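Local coordinates for protein cellulase (Xanthomonas axonopodis pv. citri, PDB 5HOS) that probably hydrolyses internal beta-1,4-glucosidic bonds of cellulose and related glucans, as an endoglucanase of glycoside hydrolase family 5, at residues His123-Thr128 against Gln166-Ala171; Ala174-Ile179 against Ile188-Ala193. One frame throughout, in Å; residues are numbered along the deposited sequence.

In the fold
Both contacts use helix 165-181 of a closed eight-stranded parallel barrel. Interaction 1 takes its first turns and sets them against the loop that follows strand 123-124; interaction 2 takes a later part and lays it on barrel strand 188-191. Their centres are about 12 Å apart, on the same side of the chain's centre, and interaction 1 lies farther out, about 19 Å from that centre against 13 Å. Trp168 ties them together: its six-membered ring meets Ile125 in interaction 1, while its NE1 bonds to the O of Pro191 at 2.8 Å. One helix is thus packed both on the barrel wall and on the excursion after strand 109-114.

Interaction 1 (His123-Thr128 against Gln166-Ala171); sequences HTIGST and QAWATA
Trp168 and Ala171, one helical turn apart, are the two residues of 166-171 that touch Ile125. Ahead of them, Gln166 starts the segment, and its carbonyl O accepts hydrogen bonds from both the backbone N and the OG1 of Thr170, the two donors arriving from opposite faces of the carbonyl plane. Trp168 has CG anti to its backbone N (chi1 170°), which sends the indole outward and toward the next turn, so that CZ3 comes 4.1 Å from Ile125 CD1. The methyl sits at the ring edge, near the ring plane, and NE1 is satisfied by Pro191. At the end of the segment Ala171 offers its CB to Ile125 CG2 at 4.0 Å. Ile125 therefore splits its two branches between two partners, and Ile132 and Phe135 of helix 132-145 also pack on it. The loop carrying it is held by Thr124 O, which accepts hydrogen bonds from Ser127 N at 3.1 Å and Ser127 OG at 2.6 Å, the hydroxyl lying in the carbonyl plane; Ser127 OG also pairs with Val130 N. Thr124 to Ser127 form a type II beta turn, with Gly126 at its third position and Ile125, at the second, directed at the helix.

Interaction 2 (Ala174-Ile179 against Ile188-Ala193); sequences ASIDTI and ILVPGA
Ile176 reaches Val190 with the end of its longer branch. From CB, Ile176 CG2 leaves anti to the backbone N and comes only within 4.4 Å of Ile188 CD1, a loose approach. CG1 takes the other course, beside the backbone N (chi1 -69°), and carries CD1 out to the strand. There Ile176 CD1 lies 3.7 Å from Val190 CG2 and 4.2 Å from Val190 CG1, the two side chains crossing at about a right angle. Three residues on, Ile179 meets Ile188 tip to tip: CD1 of Ile188 is 3.9 Å from Ile179 CG2 and 4.1 Å from Ile179 CD1, so one methyl touches both branches of its partner. Four buried aliphatic side chains make the whole contact, with no hydrogen bond across it. The helix and strand segments run nearly antiparallel, at 169°, with axes 10.6 Å apart. This is the helix-to-second-strand packing of the right-handed beta-alpha-beta crossover of a (beta/alpha)8 barrel, in which strand 152-155 leads through helix 165-181 into strand 188-191. Ile188 and Val190 face the helix layer; the strand itself is bonded between 152-155 and 224-231, and helix 132-145 packs beside helix 165-181, Ile132 and Asn136 on Ala174 and Phe135 on Ser175.

Interaction 1 (His123-Thr128 against Gln166-Ala171)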
loop_
_atom_site.group_PDB
_atom_site.type_symbol
_atom_site.label_atom_id
_atom_site.label_comp_id
_atom_site.label_asym_id
_atom_site.label_seq_id
_atom_site.Cartn_x
_atom_site.Cartn_y
_atom_site.Cartn_z
ATOM N N HIS A 123 -1.029 -19.172 7.130
ATOM C CA HIS A 123 0.277 -19.815 6.992
ATOM C C HIS A 123 1.193 -18.926 6.180
ATOM O O HIS A 123 0.807 -18.431 5.118
ATOM C CB HIS A 123 0.126 -21.150 6.284
ATOM C CG HIS A 123 -0.705 -22.130 7.043
ATOM N ND1 HIS A 123 -0.187 -22.927 8.038
ATOM C CD2 HIS A 123 -2.021 -22.431 6.963
ATOM C CE1 HIS A 123 -1.149 -23.680 8.539
ATOM N NE2 HIS A 123 -2.273 -23.396 7.906
ATOM N N THR A 124 2.418 -18.766 6.671
ATOM C CA THR A 124 3.358 -17.829 6.097
ATOM C C THR A 124 3.940 -18.377 4.787
ATOM O O THR A 124 4.227 -19.572 4.662
ATOM C CB THR A 124 4.468 -17.505 7.126
ATOM O OG1 THR A 124 3.863 -16.965 8.311
ATOM C CG2 THR A 124 5.459 -16.505 6.588
ATOM N N ILE A 125 4.097 -17.486 3.812
ATOM C CA ILE A 125 4.761 -17.810 2.541
ATOM C C ILE A 125 6.169 -18.332 2.858
ATOM O O ILE A 125 6.877 -17.741 3.657
ATOM C CB ILE A 125 4.852 -16.566 1.623
ATOM C CG1 ILE A 125 3.460 -16.120 1.169
ATOM C CG2 ILE A 125 5.697 -16.852 0.386
ATOM C CD1 ILE A 125 3.403 -14.670 0.710
ATOM N N GLY A 126 6.562 -19.439 2.230
ATOM C CA GLY A 126 7.836 -20.102 2.532
ATOM C C GLY A 126 7.728 -21.300 3.457
ATOM O O GLY A 126 8.659 -22.095 3.534
ATOM N N SER A 127 6.613 -21.426 4.177
ATOM C CA SER A 127 6.299 -22.643 4.924
ATOM C C SER A 127 6.035 -23.810 3.960
ATOM O O SER A 127 5.825 -23.609 2.753
ATOM C CB SER A 127 5.067 -22.413 5.806
ATOM O OG SER A 127 3.914 -22.158 5.007
ATOM N N THR A 128 6.039 -25.030 4.488
ATOM C CA THR A 128 5.735 -26.198 3.660
ATOM C C THR A 128 4.280 -26.136 3.168
ATOM O O THR A 128 3.997 -26.523 2.044
ATOM C CB THR A 128 6.047 -27.522 4.388
ATOM O OG1 THR A 128 5.365 -27.560 5.641
ATOM C CG2 THR A 128 7.543 -27.634 4.639
ATOM N N GLN A 166 15.338 -11.696 4.873
ATOM C CA GLN A 166 16.030 -12.376 3.765
ATOM C C GLN A 166 15.117 -13.397 3.056
ATOM O O GLN A 166 15.115 -13.489 1.824
ATOM C CB GLN A 166 17.332 -13.037 4.249
ATOM C CG GLN A 166 18.357 -13.246 3.141
ATOM C CD GLN A 166 18.844 -11.940 2.492
ATOM O OE1 GLN A 166 19.448 -11.071 3.150
ATOM N NE2 GLN A 166 18.586 -11.798 1.200
ATOM N N ALA A 167 14.340 -14.152 3.833
ATOM C CA ALA A 167 13.389 -15.113 3.268
ATOM C C ALA A 167 12.289 -14.387 2.514
ATOM O O ALA A 167 11.847 -14.852 1.460
ATOM C CB ALA A 167 12.775 -15.979 4.354
ATOM N N TRP A 168 11.842 -13.254 3.058
ATOM C CA TRP A 168 10.848 -12.440 2.371
ATOM C C TRP A 168 11.393 -11.911 1.036
ATOM O O TRP A 168 10.712 -12.001 0.024
ATOM C CB TRP A 168 10.333 -11.279 3.226
ATOM C CG TRP A 168 9.529 -10.371 2.370
ATOM C CD1 TRP A 168 9.860 -9.117 1.979
ATOM C CD2 TRP A 168 8.320 -10.704 1.674
ATOM N NE1 TRP A 168 8.915 -8.624 1.124
ATOM C CE2 TRP A 168 7.961 -9.579 0.910
ATOM C CE3 TRP A 168 7.503 -11.845 1.628
ATOM C CZ2 TRP A 168 6.812 -9.551 0.115
ATOM C CZ3 TRP A 168 6.359 -11.815 0.846
ATOM C CH2 TRP A 168 6.025 -10.677 0.099
ATOM N N ALA A 169 12.604 -11.370 1.040
ATOM C CA ALA A 169 13.211 -10.860 -0.201
ATOM C C ALA A 169 13.274 -11.923 -1.293
ATOM O O ALA A 169 13.058 -11.611 -2.450
ATOM C CB ALA A 169 14.598 -10.292 0.054
ATOM N N THR A 170 13.575 -13.169 -0.921
ATOM C CA THR A 170 13.591 -14.285 -1.875
ATOM C C THR A 170 12.202 -14.552 -2.471
ATOM O O THR A 170 12.076 -14.710 -3.681
ATOM C CB THR A 170 14.152 -15.555 -1.210
ATOM O OG1 THR A 170 15.475 -15.272 -0.754
ATOM C CG2 THR A 170 14.179 -16.746 -2.184
ATOM N N ALA A 171 11.171 -14.569 -1.614
ATOM C CA ALA A 171 9.792 -14.701 -2.066
ATOM C C ALA A 171 9.366 -13.527 -2.964
ATOM O O ALA A 171 8.774 -13.737 -4.024
ATOM C CB ALA A 171 8.853 -14.813 -0.868
#

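Interaction 2 (Ala174-Ile179 against Ile188-Ala193)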
loop_
_atom_site.group_PDB
_atom_site.type_symbol
_atom_site.label_atom_id
_atom_site.label_comp_id
_atom_site.label_asym_id
_atom_site.label_seq_id
_atom_site.Cartn_x
_atom_site.Cartn_y
_atom_site.Cartn_z
ATOM N N ALA A 174 10.921 -13.795 -6.354
ATOM C CA ALA A 174 10.286 -14.828 -7.161
ATOM C C ALA A 174 8.988 -14.313 -7.791
ATOM O O ALA A 174 8.732 -14.565 -8.964
ATOM C CB ALA A 174 10.024 -16.065 -6.326
ATOM N N SER A 175 8.183 -13.576 -7.020
ATOM C CA SER A 175 6.934 -13.033 -7.555
ATOM C C SER A 175 7.192 -11.931 -8.598
ATOM O O SER A 175 6.483 -11.859 -9.600
ATOM C CB SER A 175 6.010 -12.540 -6.431
ATOM O OG SER A 175 6.558 -11.405 -5.784
ATOM N N ILE A 176 8.213 -11.101 -8.380
ATOM C CA ILE A 176 8.611 -10.079 -9.372
ATOM C C ILE A 176 8.993 -10.757 -10.690
ATOM O O ILE A 176 8.512 -10.373 -11.763
ATOM C CB ILE A 176 9.783 -9.206 -8.865
ATOM C CG1 ILE A 176 9.325 -8.301 -7.712
ATOM C CG2 ILE A 176 10.401 -8.362 -9.979
ATOM C CD1 ILE A 176 10.461 -7.790 -6.851
ATOM N N ASP A 177 9.842 -11.772 -10.603
ATOM C CA ASP A 177 10.267 -12.512 -11.805
ATOM C C ASP A 177 9.073 -13.147 -12.534
ATOM O O ASP A 177 8.989 -13.106 -13.773
ATOM C CB ASP A 177 11.321 -13.575 -11.459
ATOM C CG ASP A 177 12.668 -12.975 -11.052
ATOM O OD1 ASP A 177 12.888 -11.748 -11.195
ATOM O OD2 ASP A 177 13.531 -13.746 -10.590
ATOM N N THR A 178 8.148 -13.716 -11.762
ATOM C CA THR A 178 6.934 -14.322 -12.307
ATOM C C THR A 178 6.077 -13.301 -13.051
ATOM O O THR A 178 5.613 -13.561 -14.157
ATOM C CB THR A 178 6.112 -14.971 -11.180
ATOM O OG1 THR A 178 6.908 -15.981 -10.545
ATOM C CG2 THR A 178 4.832 -15.585 -11.713
ATOM N N ILE A 179 5.886 -12.139 -12.435
ATOM C CA ILE A 179 5.142 -11.060 -13.055
ATOM C C ILE A 179 5.773 -10.677 -14.391
ATOM O O ILE A 179 5.066 -10.570 -15.393
ATOM C CB ILE A 179 5.013 -9.839 -12.122
ATOM C CG1 ILE A 179 4.053 -10.187 -10.978
ATOM C CG2 ILE A 179 4.482 -8.620 -12.871
ATOM C CD1 ILE A 179 4.133 -9.253 -9.794
ATOM N N ILE A 188 5.504 -2.167 -9.996
ATOM C CA ILE A 188 5.397 -3.063 -8.857
ATOM C C ILE A 188 5.879 -2.345 -7.597
ATOM O O ILE A 188 6.928 -1.741 -7.599
ATOM C CB ILE A 188 6.224 -4.361 -9.052
ATOM C CG1 ILE A 188 5.730 -5.137 -10.272
ATOM C CG2 ILE A 188 6.133 -5.236 -7.800
ATOM C CD1 ILE A 188 6.674 -6.225 -10.735
ATOM N N LEU A 189 5.104 -2.441 -6.513
ATOM C CA LEU A 189 5.512 -1.950 -5.207
ATOM C C LEU A 189 5.945 -3.140 -4.345
ATOM O O LEU A 189 5.162 -4.082 -4.122
ATOM C CB LEU A 189 4.378 -1.170 -4.541
ATOM C CG LEU A 189 3.814 0.030 -5.310
ATOM C CD1 LEU A 189 2.744 0.714 -4.481
ATOM C CD2 LEU A 189 4.885 1.023 -5.716
ATOM N N VAL A 190 7.194 -3.081 -3.877
ATOM C CA VAL A 190 7.871 -4.201 -3.198
ATOM C C VAL A 190 8.127 -3.806 -1.745
ATOM O O VAL A 190 8.904 -2.885 -1.481
ATOM C CB VAL A 190 9.235 -4.511 -3.854
ATOM C CG1 VAL A 190 9.838 -5.782 -3.263
ATOM C CG2 VAL A 190 9.087 -4.651 -5.361
ATOM N N PRO A 191 7.465 -4.470 -0.789
ATOM C CA PRO A 191 7.698 -4.147 0.612
ATOM C C PRO A 191 8.888 -4.931 1.171
ATOM O O PRO A 191 9.283 -5.942 0.599
ATOM C CB PRO A 191 6.421 -4.635 1.274
ATOM C CG PRO A 191 6.081 -5.862 0.485
ATOM C CD PRO A 191 6.564 -5.626 -0.928
ATOM N N GLY A 192 9.442 -4.462 2.287
ATOM C CA GLY A 192 10.318 -5.281 3.118
ATOM C C GLY A 192 9.471 -6.075 4.099
ATOM O O GLY A 192 8.242 -6.066 4.001
ATOM N N ALA A 193 10.119 -6.790 5.016
ATOM C CA ALA A 193 9.405 -7.440 6.123
ATOM C C ALA A 193 9.375 -6.537 7.373
ATOM O O ALA A 193 9.518 -5.313 7.250
ATOM C CB ALA A 193 9.996 -8.812 6.399
#